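Side-chain contacts in protein MJ1225 (Methanocaldococcus jannaschii, PDB 3KH5), which binds AMP and ADP through its CBS domains and is a putative archaeal homologue of the gamma subunit of AMP-activated protein kinase: residues L69-K73 with H74-F78; T22-K25 with A26-M30; G164-L167 with K168-A171; I107-F110 with L111-V115. One frame throughout, in Å; residues are numbered along the deposited sequence.

Contact 1: residues L69-K73 with H74-F78. With AMP (adenosine monophosphate), chain F.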
loop_
_atom_site.group_PDB
_atom_site.type_symbol
_atom_site.label_atom_id
_atom_site.label_comp_id
_atom_site.label_asym_id
_atom_site.label_seq_id
_atom_site.Cartn_x
_atom_site.Cartn_y
_atom_site.Cartn_z
ATOM N N LEU A 69 8.099 16.751 9.838
ATOM C CA LEU A 69 9.343 16.265 10.440
ATOM C C LEU A 69 10.555 16.704 9.609
ATOM O O LEU A 69 11.568 17.133 10.165
ATOM C CB LEU A 69 9.326 14.741 10.634
ATOM C CG LEU A 69 10.466 14.140 11.482
ATOM C CD1 LEU A 69 10.455 14.694 12.913
ATOM C CD2 LEU A 69 10.380 12.609 11.511
ATOM N N ILE A 70 10.440 16.596 8.283
ATOM C CA ILE A 70 11.458 17.100 7.363
ATOM C C ILE A 70 11.497 18.633 7.398
ATOM O O ILE A 70 12.511 19.219 7.795
ATOM C CB ILE A 70 11.224 16.609 5.899
ATOM C CG1 ILE A 70 11.364 15.085 5.799
ATOM C CG2 ILE A 70 12.203 17.292 4.922
ATOM C CD1 ILE A 70 10.784 14.484 4.517
ATOM N N ARG A 71 10.387 19.274 7.013
ATOM C CA ARG A 71 10.370 20.726 6.734
ATOM C C ARG A 71 10.666 21.623 7.944
ATOM O O ARG A 71 11.328 22.656 7.803
ATOM C CB ARG A 71 9.075 21.173 6.015
ATOM C CG ARG A 71 9.111 22.646 5.517
ATOM C CD ARG A 71 8.021 23.001 4.484
ATOM N NE ARG A 71 8.515 22.981 3.102
ATOM C CZ ARG A 71 7.745 23.072 2.014
ATOM N NH1 ARG A 71 6.426 23.190 2.125
ATOM N NH2 ARG A 71 8.296 23.041 0.806
ATOM N N GLU A 72 10.190 21.226 9.121
ATOM C CA GLU A 72 10.309 22.064 10.316
ATOM C C GLU A 72 11.450 21.680 11.245
ATOM O O GLU A 72 12.329 22.501 11.526
ATOM C CB GLU A 72 9.007 22.043 11.111
ATOM C CG GLU A 72 7.891 22.848 10.508
ATOM C CD GLU A 72 8.184 24.331 10.515
ATOM O OE1 GLU A 72 8.488 24.884 11.596
ATOM O OE2 GLU A 72 8.103 24.946 9.433
ATOM N N LYS A 73 11.421 20.449 11.742
ATOM C CA LYS A 73 12.424 20.014 12.700
ATOM C C LYS A 73 13.803 19.983 12.068
ATOM O O LYS A 73 14.775 20.465 12.651
ATOM C CB LYS A 73 12.078 18.641 13.270
ATOM C CG LYS A 73 13.008 18.221 14.388
ATOM C CD LYS A 73 12.442 17.070 15.180
ATOM C CE LYS A 73 13.395 16.729 16.334
ATOM N NZ LYS A 73 12.729 15.761 17.269
ATOM N N HIS A 74 13.873 19.429 10.865
ATOM C CA HIS A 74 15.148 19.211 10.204
ATOM C C HIS A 74 15.355 20.143 9.036
ATOM O O HIS A 74 16.197 19.898 8.168
ATOM C CB HIS A 74 15.264 17.754 9.796
ATOM C CG HIS A 74 15.251 16.829 10.963
ATOM N ND1 HIS A 74 16.396 16.493 11.652
ATOM C CD2 HIS A 74 14.230 16.219 11.607
ATOM C CE1 HIS A 74 16.084 15.690 12.652
ATOM N NE2 HIS A 74 14.775 15.509 12.647
ATOM N N GLU A 75 14.569 21.217 9.029
ATOM C CA GLU A 75 14.772 22.336 8.120
ATOM C C GLU A 75 15.003 21.861 6.699
ATOM O O GLU A 75 15.886 22.375 6.005
ATOM C CB GLU A 75 15.966 23.179 8.577
ATOM C CG GLU A 75 15.887 23.663 10.012
ATOM C CD GLU A 75 17.093 24.492 10.417
ATOM O OE1 GLU A 75 17.794 25.019 9.527
ATOM O OE2 GLU A 75 17.338 24.622 11.636
ATOM N N ARG A 76 14.227 20.864 6.280
ATOM C CA ARG A 76 14.245 20.399 4.897
ATOM C C ARG A 76 15.299 19.335 4.593
ATOM O O ARG A 76 15.440 18.912 3.442
ATOM C CB ARG A 76 14.429 21.580 3.945
ATOM C CG ARG A 76 13.332 22.621 4.030
ATOM C CD ARG A 76 12.810 22.844 2.657
ATOM N NE ARG A 76 12.769 21.560 1.966
ATOM C CZ ARG A 76 12.301 21.373 0.741
ATOM N NH1 ARG A 76 11.817 22.391 0.040
ATOM N NH2 ARG A 76 12.314 20.158 0.213
ATOM N N ASN A 77 16.030 18.905 5.616
ATOM C CA ASN A 77 17.058 17.890 5.445
ATOM C C ASN A 77 16.481 16.480 5.555
ATOM O O ASN A 77 16.324 15.946 6.657
ATOM C CB ASN A 77 18.164 18.101 6.477
ATOM C CG ASN A 77 19.447 17.384 6.121
ATOM O OD1 ASN A 77 19.489 16.549 5.215
ATOM N ND2 ASN A 77 20.512 17.711 6.841
ATOM N N PHE A 78 16.170 15.892 4.401
ATOM C CA PHE A 78 15.590 14.553 4.319
ATOM C C PHE A 78 16.531 13.495 4.873
ATOM O O PHE A 78 16.099 12.574 5.568
ATOM C CB PHE A 78 15.241 14.228 2.863
ATOM C CG PHE A 78 14.764 12.821 2.645
ATOM C CD1 PHE A 78 13.464 12.457 2.974
ATOM C CD2 PHE A 78 15.607 11.862 2.090
ATOM C CE1 PHE A 78 13.013 11.160 2.768
ATOM C CE2 PHE A 78 15.164 10.561 1.881
ATOM C CZ PHE A 78 13.863 10.210 2.220
HETATM P P AMP F . 10.161 20.061 18.037
HETATM O O1P AMP F . 9.247 20.140 19.201
HETATM O O2P AMP F . 10.493 18.529 17.616
HETATM O O3P AMP F . 11.594 20.734 18.359
HETATM O "O5'" AMP F . 9.608 20.824 16.739
HETATM C "C5'" AMP F . 10.076 20.446 15.449
HETATM C "C4'" AMP F . 9.167 20.986 14.321
HETATM O "O4'" AMP F . 8.874 19.904 13.383
HETATM C "C3'" AMP F . 7.803 21.532 14.766
HETATM O "O3'" AMP F . 7.347 22.534 13.842
HETATM C "C2'" AMP F . 6.909 20.294 14.725
HETATM O "O2'" AMP F . 5.565 20.666 14.396
HETATM C "C1'" AMP F . 7.499 19.456 13.586
HETATM N N9 AMP F . 7.533 18.003 13.896
HETATM C C8 AMP F . 8.304 17.402 14.806
HETATM N N7 AMP F . 8.063 16.091 14.794
HETATM C C5 AMP F . 7.140 15.856 13.868
HETATM C C6 AMP F . 6.505 14.708 13.410
HETATM N N6 AMP F . 6.798 13.521 13.933
HETATM N N1 AMP F . 5.589 14.815 12.430
HETATM C C2 AMP F . 5.288 15.996 11.902
HETATM N N3 AMP F . 5.877 17.110 12.319
HETATM C C4 AMP F . 6.803 17.071 13.295
#

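Contact 2: residues T22-K25 with A26-M30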
loop_
_atom_site.group_PDB
_atom_site.type_symbol
_atom_site.label_atom_id
_atom_site.label_comp_id
_atom_site.label_asym_id
_atom_site.label_seq_id
_atom_site.Cartn_x
_atom_site.Cartn_y
_atom_site.Cartn_z
ATOM N N THR A 22 15.498 3.422 12.881
ATOM C CA THR A 22 15.378 4.675 12.126
ATOM C C THR A 22 14.446 4.506 10.938
ATOM O O THR A 22 14.283 3.396 10.422
ATOM C CB THR A 22 16.739 5.191 11.587
ATOM O OG1 THR A 22 17.276 4.244 10.657
ATOM C CG2 THR A 22 17.733 5.425 12.712
ATOM N N ILE A 23 13.844 5.610 10.502
ATOM C CA ILE A 23 13.090 5.650 9.247
ATOM C C ILE A 23 13.918 5.088 8.074
ATOM O O ILE A 23 13.410 4.275 7.293
ATOM C CB ILE A 23 12.584 7.088 8.935
ATOM C CG1 ILE A 23 11.518 7.513 9.958
ATOM C CG2 ILE A 23 12.037 7.185 7.504
ATOM C CD1 ILE A 23 11.303 9.023 10.072
ATOM N N ARG A 24 15.184 5.511 7.964
ATOM C CA ARG A 24 16.088 5.003 6.909
ATOM C C ARG A 24 16.152 3.476 6.923
ATOM O O ARG A 24 15.962 2.841 5.886
ATOM C CB ARG A 24 17.517 5.598 6.982
ATOM C CG ARG A 24 18.459 5.139 5.804
ATOM C CD ARG A 24 19.940 5.622 5.896
ATOM N NE ARG A 24 20.822 5.020 4.870
ATOM C CZ ARG A 24 21.274 5.643 3.776
ATOM N NH1 ARG A 24 20.935 6.901 3.515
ATOM N NH2 ARG A 24 22.067 4.994 2.927
ATOM N N LYS A 25 16.412 2.896 8.097
ATOM C CA LYS A 25 16.519 1.438 8.247
ATOM C C LYS A 25 15.195 0.726 7.961
ATOM O O LYS A 25 15.187 -0.370 7.396
ATOM C CB LYS A 25 17.046 1.062 9.643
ATOM C CG LYS A 25 17.284 -0.443 9.885
ATOM C CD LYS A 25 18.598 -0.936 9.278
ATOM C CE LYS A 25 18.796 -2.438 9.492
ATOM N NZ LYS A 25 20.042 -2.938 8.837
ATOM N N ALA A 26 14.084 1.349 8.358
ATOM C CA ALA A 26 12.748 0.832 8.055
ATOM C C ALA A 26 12.518 0.773 6.546
ATOM O O ALA A 26 11.987 -0.215 6.035
ATOM C CB ALA A 26 11.676 1.679 8.731
ATOM N N LEU A 27 12.932 1.827 5.842
ATOM C CA LEU A 27 12.849 1.875 4.381
ATOM C C LEU A 27 13.647 0.768 3.702
ATOM O O LEU A 27 13.169 0.143 2.751
ATOM C CB LEU A 27 13.353 3.219 3.863
ATOM C CG LEU A 27 12.404 4.412 3.848
ATOM C CD1 LEU A 27 13.175 5.687 3.541
ATOM C CD2 LEU A 27 11.298 4.199 2.817
ATOM N N MET A 28 14.873 0.552 4.177
ATOM C CA MET A 28 15.745 -0.491 3.637
ATOM C C MET A 28 15.105 -1.848 3.876
ATOM O O MET A 28 15.100 -2.706 2.992
ATOM C CB MET A 28 17.119 -0.441 4.305
ATOM C CG MET A 28 17.971 0.765 3.935
ATOM S SD MET A 28 19.284 1.103 5.132
ATOM C CE MET A 28 20.218 -0.433 5.106
ATOM N N THR A 29 14.551 -2.021 5.074
ATOM C CA THR A 29 13.817 -3.229 5.421
ATOM C C THR A 29 12.673 -3.451 4.418
ATOM O O THR A 29 12.528 -4.556 3.870
ATOM C CB THR A 29 13.322 -3.173 6.889
ATOM O OG1 THR A 29 14.423 -2.852 7.753
ATOM C CG2 THR A 29 12.731 -4.505 7.319
ATOM N N MET A 30 11.897 -2.397 4.150
ATOM C CA MET A 30 10.797 -2.441 3.177
ATOM C C MET A 30 11.265 -2.853 1.796
ATOM O O MET A 30 10.747 -3.810 1.213
ATOM C CB MET A 30 10.123 -1.076 3.047
ATOM C CG MET A 30 9.173 -0.733 4.162
ATOM S SD MET A 30 8.266 0.771 3.772
ATOM C CE MET A 30 6.817 0.076 2.989
#

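Contact 3: residues G164-L167 with K168-A171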
loop_
_atom_site.group_PDB
_atom_site.type_symbol
_atom_site.label_atom_id
_atom_site.label_comp_id
_atom_site.label_asym_id
_atom_site.label_seq_id
_atom_site.Cartn_x
_atom_site.Cartn_y
_atom_site.Cartn_z
ATOM N N GLY A 164 2.066 14.776 -16.136
ATOM C CA GLY A 164 2.807 15.994 -15.805
ATOM C C GLY A 164 2.819 16.409 -14.347
ATOM O O GLY A 164 3.567 17.314 -13.975
ATOM N N GLU A 165 2.006 15.765 -13.512
ATOM C CA GLU A 165 1.977 16.089 -12.086
ATOM C C GLU A 165 3.308 15.805 -11.409
ATOM O O GLU A 165 3.951 14.794 -11.690
ATOM C CB GLU A 165 0.883 15.303 -11.381
ATOM C CG GLU A 165 -0.464 15.962 -11.433
ATOM C CD GLU A 165 -1.477 15.206 -10.623
ATOM O OE1 GLU A 165 -2.053 14.237 -11.150
ATOM O OE2 GLU A 165 -1.699 15.578 -9.456
ATOM N N ARG A 166 3.709 16.708 -10.517
ATOM C CA ARG A 166 4.909 16.527 -9.706
ATOM C C ARG A 166 4.611 15.514 -8.588
ATOM O O ARG A 166 3.466 15.397 -8.136
ATOM C CB ARG A 166 5.382 17.879 -9.136
ATOM C CG ARG A 166 5.700 18.989 -10.199
ATOM C CD ARG A 166 5.893 20.371 -9.514
ATOM N NE ARG A 166 6.338 21.460 -10.405
ATOM C CZ ARG A 166 5.563 22.457 -10.843
ATOM N NH1 ARG A 166 4.280 22.520 -10.496
ATOM N NH2 ARG A 166 6.074 23.393 -11.639
ATOM N N LEU A 167 5.639 14.779 -8.166
ATOM C CA LEU A 167 5.514 13.766 -7.108
ATOM C C LEU A 167 4.923 14.332 -5.819
ATOM O O LEU A 167 4.106 13.675 -5.169
ATOM C CB LEU A 167 6.876 13.107 -6.828
ATOM C CG LEU A 167 6.977 11.940 -5.830
ATOM C CD1 LEU A 167 8.195 11.081 -6.128
ATOM C CD2 LEU A 167 7.019 12.417 -4.376
ATOM N N LYS A 168 5.338 15.544 -5.458
ATOM C CA LYS A 168 4.834 16.211 -4.262
ATOM C C LYS A 168 3.300 16.340 -4.246
ATOM O O LYS A 168 2.687 16.236 -3.183
ATOM C CB LYS A 168 5.522 17.572 -4.072
ATOM C CG LYS A 168 5.045 18.677 -5.009
ATOM C CD LYS A 168 6.111 19.746 -5.222
ATOM C CE LYS A 168 5.489 21.111 -5.509
ATOM N NZ LYS A 168 4.410 21.084 -6.556
ATOM N N ASP A 169 2.688 16.541 -5.419
ATOM C CA ASP A 169 1.231 16.726 -5.523
ATOM C C ASP A 169 0.482 15.404 -5.626
ATOM O O ASP A 169 -0.597 15.255 -5.053
ATOM C CB ASP A 169 0.864 17.627 -6.711
ATOM C CG ASP A 169 1.439 19.031 -6.587
ATOM O OD1 ASP A 169 1.350 19.636 -5.493
ATOM O OD2 ASP A 169 1.979 19.538 -7.592
ATOM N N VAL A 170 1.045 14.453 -6.368
ATOM C CA VAL A 170 0.496 13.102 -6.414
ATOM C C VAL A 170 0.520 12.465 -5.021
ATOM O O VAL A 170 -0.421 11.770 -4.643
ATOM C CB VAL A 170 1.242 12.218 -7.437
ATOM C CG1 VAL A 170 0.779 10.764 -7.358
ATOM C CG2 VAL A 170 1.032 12.760 -8.837
ATOM N N ALA A 171 1.590 12.716 -4.260
ATOM C CA ALA A 171 1.718 12.215 -2.885
ATOM C C ALA A 171 0.582 12.697 -1.984
ATOM O O ALA A 171 0.058 11.940 -1.159
ATOM C CB ALA A 171 3.065 12.615 -2.297
HETATM O O HOH W 1 1.956 18.940 -10.087
#

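Contact 4: residues I107-F110 with L111-V115. With ADP (adenosine-5'-diphosphate), chain D.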
loop_
_atom_site.group_PDB
_atom_site.type_symbol
_atom_site.label_atom_id
_atom_site.label_comp_id
_atom_site.label_asym_id
_atom_site.label_seq_id
_atom_site.Cartn_x
_atom_site.Cartn_y
_atom_site.Cartn_z
ATOM N N ILE A 107 -12.533 -10.436 7.137
ATOM C CA ILE A 107 -13.211 -9.817 6.002
ATOM C C ILE A 107 -13.968 -8.549 6.404
ATOM O O ILE A 107 -13.832 -7.515 5.745
ATOM C CB ILE A 107 -14.119 -10.830 5.258
ATOM C CG1 ILE A 107 -13.252 -11.834 4.486
ATOM C CG2 ILE A 107 -15.065 -10.113 4.295
ATOM C CD1 ILE A 107 -13.985 -13.087 4.021
ATOM N N GLU A 108 -14.745 -8.620 7.483
ATOM C CA GLU A 108 -15.469 -7.442 7.959
ATOM C C GLU A 108 -14.510 -6.316 8.358
ATOM O O GLU A 108 -14.806 -5.138 8.147
ATOM C CB GLU A 108 -16.392 -7.797 9.124
ATOM C CG GLU A 108 -17.386 -6.695 9.479
ATOM C CD GLU A 108 -18.267 -7.044 10.664
ATOM O OE1 GLU A 108 -19.478 -6.745 10.608
ATOM O OE2 GLU A 108 -17.756 -7.619 11.651
ATOM N N THR A 109 -13.369 -6.691 8.935
ATOM C CA THR A 109 -12.341 -5.733 9.332
ATOM C C THR A 109 -11.779 -5.019 8.104
ATOM O O THR A 109 -11.713 -3.790 8.077
ATOM C CB THR A 109 -11.208 -6.423 10.128
ATOM O OG1 THR A 109 -11.735 -6.931 11.359
ATOM C CG2 THR A 109 -10.076 -5.452 10.442
ATOM N N PHE A 110 -11.397 -5.792 7.088
ATOM C CA PHE A 110 -10.844 -5.230 5.857
ATOM C C PHE A 110 -11.847 -4.321 5.153
ATOM O O PHE A 110 -11.487 -3.261 4.635
ATOM C CB PHE A 110 -10.411 -6.339 4.892
ATOM C CG PHE A 110 -9.257 -7.173 5.381
ATOM C CD1 PHE A 110 -8.279 -6.631 6.212
ATOM C CD2 PHE A 110 -9.132 -8.500 4.980
ATOM C CE1 PHE A 110 -7.212 -7.406 6.652
ATOM C CE2 PHE A 110 -8.064 -9.282 5.409
ATOM C CZ PHE A 110 -7.104 -8.734 6.247
ATOM N N LEU A 111 -13.109 -4.750 5.146
ATOM C CA LEU A 111 -14.176 -4.048 4.438
ATOM C C LEU A 111 -14.682 -2.775 5.128
ATOM O O LEU A 111 -15.101 -1.834 4.451
ATOM C CB LEU A 111 -15.355 -4.997 4.190
ATOM C CG LEU A 111 -15.484 -5.799 2.889
ATOM C CD1 LEU A 111 -14.157 -6.370 2.392
ATOM C CD2 LEU A 111 -16.513 -6.906 3.075
ATOM N N THR A 112 -14.660 -2.738 6.458
ATOM C CA THR A 112 -15.267 -1.606 7.174
ATOM C C THR A 112 -14.262 -0.686 7.851
ATOM O O THR A 112 -14.585 0.459 8.184
ATOM C CB THR A 112 -16.302 -2.059 8.228
ATOM O OG1 THR A 112 -15.646 -2.799 9.261
ATOM C CG2 THR A 112 -17.385 -2.915 7.597
ATOM N N LYS A 113 -13.048 -1.187 8.060
ATOM C CA LYS A 113 -12.013 -0.405 8.733
ATOM C C LYS A 113 -10.900 0.094 7.804
ATOM O O LYS A 113 -9.864 0.547 8.286
ATOM C CB LYS A 113 -11.408 -1.181 9.916
ATOM C CG LYS A 113 -12.418 -1.760 10.917
ATOM C CD LYS A 113 -13.250 -0.690 11.619
ATOM C CE LYS A 113 -14.407 -1.333 12.367
ATOM N NZ LYS A 113 -15.285 -0.337 13.045
ATOM N N ASN A 114 -11.103 0.008 6.490
ATOM C CA ASN A 114 -10.162 0.570 5.509
ATOM C C ASN A 114 -8.690 0.205 5.767
ATOM O O ASN A 114 -7.796 1.065 5.759
ATOM C CB ASN A 114 -10.343 2.092 5.423
ATOM C CG ASN A 114 -9.845 2.669 4.113
ATOM O OD1 ASN A 114 -9.926 2.028 3.064
ATOM N ND2 ASN A 114 -9.334 3.897 4.165
ATOM N N VAL A 115 -8.461 -1.075 6.031
ATOM C CA VAL A 115 -7.119 -1.629 6.162
ATOM C C VAL A 115 -7.038 -2.824 5.217
ATOM O O VAL A 115 -8.056 -3.465 4.925
ATOM C CB VAL A 115 -6.793 -2.041 7.618
ATOM C CG1 VAL A 115 -6.397 -0.828 8.448
ATOM C CG2 VAL A 115 -7.960 -2.797 8.258
HETATM P PB ADP D . -3.781 -0.515 3.558
HETATM O O1B ADP D . -5.037 0.024 2.961
HETATM O O2B ADP D . -2.897 -1.325 2.456
HETATM O O3B ADP D . -4.020 -1.555 4.775
HETATM P PA ADP D . -1.915 1.325 3.171
HETATM O O1A ADP D . -2.293 2.548 2.428
HETATM O O2A ADP D . -0.320 1.105 3.427
HETATM O O3A ADP D . -2.863 0.596 4.210
HETATM O "O5'" ADP D . -1.739 2.315 4.480
HETATM C "C5'" ADP D . -2.602 3.453 4.792
HETATM C "C4'" ADP D . -2.479 3.894 6.284
HETATM O "O4'" ADP D . -3.147 2.881 7.104
HETATM C "C3'" ADP D . -1.038 4.025 6.821
HETATM O "O3'" ADP D . -0.966 5.171 7.679
HETATM C "C2'" ADP D . -0.840 2.728 7.612
HETATM O "O2'" ADP D . 0.103 2.883 8.686
HETATM C "C1'" ADP D . -2.241 2.487 8.163
HETATM N N9 ADP D . -2.457 1.044 8.474
HETATM C C8 ADP D . -2.230 -0.028 7.705
HETATM N N7 ADP D . -2.569 -1.135 8.377
HETATM C C5 ADP D . -3.011 -0.761 9.574
HETATM C C6 ADP D . -3.494 -1.434 10.689
HETATM N N6 ADP D . -3.587 -2.760 10.699
HETATM N N1 ADP D . -3.866 -0.716 11.763
HETATM C C2 ADP D . -3.783 0.610 11.777
HETATM N N3 ADP D . -3.327 1.280 10.730
HETATM C C4 ADP D . -2.939 0.620 9.628
#

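Contact 1: residues L69-K73 with H74-F78
H74 lies folded against the last turn of helix 68-73, and the in-plane edge of its imidazole meets a backbone oxygen: CD2 stands 3.2 Å from L69 O. With CG anti to the carbonyl carbon (chi1 -63°), the ring lies back along the helix end and packs alongside the K73 chain, CD2 3.6 Å from K73 CG, while NE2 is hydrogen-bonded to E84. A histidine suits this place, offering both a carbon edge and a polar nitrogen. I70 contributes both its carbonyl and its side chain. I70 O, in the last turn of the helix, accepts R76 N at 2.8 Å in a nearly straight bond (164°); H74 N bonds weakly to L69 O, the five-residue span of a pi-type turn, and weakly to I70 O, the usual four. The type I' turn H74-N77 brings R76 back, and I70 CG2 rests 3.7 Å from R76 CA. R76's guanidinium comes close to that of R71, a like-charged pair on the exposed side. On the other flank L69 CD1 touches the adenine of AMP, 3.3 Å from N7. Toward the next helix, I70 CD1 meets the edge of the F78 ring, and L69 and I70 pack on F60 of helix 54-63.

Contact 2: residues T22-K25 with A26-M30
K25 and T29 meet one helical turn apart in the first helix of the first CBS domain, where T22 is the N-cap: its OG1 accepts K25 N at 3.0 Å and so closes the open helix start. Beyond the cap the spacing is that of a regular alpha helix, with L27 N bonded to I23 O at 2.9 Å. On the compact side the side chains are apolar. A26, small enough to lie close against the backbone, sets CB 3.4 Å from I23 O, while I23 and L27 face helix 54-63, through F60 and I57, and L27 also reaches I200 and L203 of helix 196-203. The other side is slacker: R24, CG anti to the backbone N (chi1 -176°) and extended to NE, touches I82 but only brushes M28, with CG 4.2 Å from SD, and K25 NZ stands 4.5 Å from M28 CE. Long chains suit this more open surface, where their charged ends can stay in or near solvent. T29 sits between the two regimes, its side chain touching V15 and L38. A valine in its place is likely to leave K25 O with the T29 amide alone where two donors now meet it. T29 OG1 lies 2.6 Å from K25 O, donating from the face of the carbonyl plane opposite to T29 N.

Contact 3: residues G164-L167 with K168-A171
K168 carries CG in the cramped place between its backbone N and carbonyl carbon (chi1 75°), and a bend at its far end (chi4 -48°) turns the amine back alongside R166. R166 points the same way, its CG anti to the carbonyl carbon (chi1 -58°) and its chain extended as far as NE, so that K168 NZ comes 3.4 Å from R166 CD. The two charged ends then lie near each other, NZ 4.2 Å from R166 NH1, and D169 supplies the counterion: its OD2 forms a salt bridge with K168 NZ at 3.1 Å, the hydrogen bond within it weak.

R166 is the N-cap of helix 167-177, but an arginine side chain has no acceptor for the first amides, and the helix opens on its backbone instead. R166 O accepts both V170 N, at 3.1 Å, and D169 N, whose approach from above the carbonyl plane lets one oxygen take two donors. The reciprocal half of a capping box is imitated through water: one molecule accepts from R166 N at 2.9 Å and donates to D169 OD2 at 2.6 Å. E165 and V170 hold the two positions of a hydrophobic staple, although here the E165 aliphatic CB does the touching, 3.6 Å from V170 CG2; the glutamate's OE1 is bonded to T162 N. L167 and V170, both branched and apolar, face F199 of helix 196-203 and M225 of helix 225-228.

The chemistry implies a helix start whose amide dipoles probably favour the negative D169, which in turn would soften the repulsion between R166 and K168.

Contact 4: residues I107-F110 with L111-V115
V115 folds back over the end of helix 103-112, so that its carbonyl O approaches F110 twice: it makes a CA-H...O contact with F110 CA, 3.4 Å away, and lies obliquely to the ring near CD1. This reversal is the link from helix to strand in the beta-alpha-beta unit of the second CBS domain, and N114, with positive phi, makes the bend. Along the helix, I107 and L111 lie side by side, I107 CG2 3.7 Å from L111 CD2, and branched apolar side chains suit this face, which packs on other apolar residues. I107 and F110 also pack against helix 133-140, whereas L111 reaches L276 and A280 near the chain's end. A serine in place of L111 would probably leave I107 CG2 without its partner and open a gap toward L276 and A280. T112 places OG1 between its backbone N and carbonyl carbon (chi1 65°), and from there donates to E108 O at 2.7 Å, while T112 N reaches the same oxygen from the other face of the carbonyl plane. V115 itself is shared between helix and nucleotide: CG2 lies 4.0 Å from T109 CG2, and CG1 rests 3.6 Å from C5 of the ADP adenine.

In the fold
All four contacts are partly buried, each with one apolar side turned inward. Contacts 2 and 3 are helix starts, contacts 1 and 4 helix ends, and the difference shows: the starts are capped, by a threonine hydroxyl in contact 2 and by backbone and water in contact 3, while the ends lie beside a nucleotide: AMP meets the helix residues in contact 1, ADP the returning V115 in contact 4. Contacts 1 and 2 touch, L69 CD2 lying 4.0 Å from I23 CD1, and share helix 54-63; contacts 2 and 3 both lean on helix 196-203 without meeting. Contact 4 lies across the chain's centre from contacts 2 and 3. Charge pairing is most prominent in contact 3.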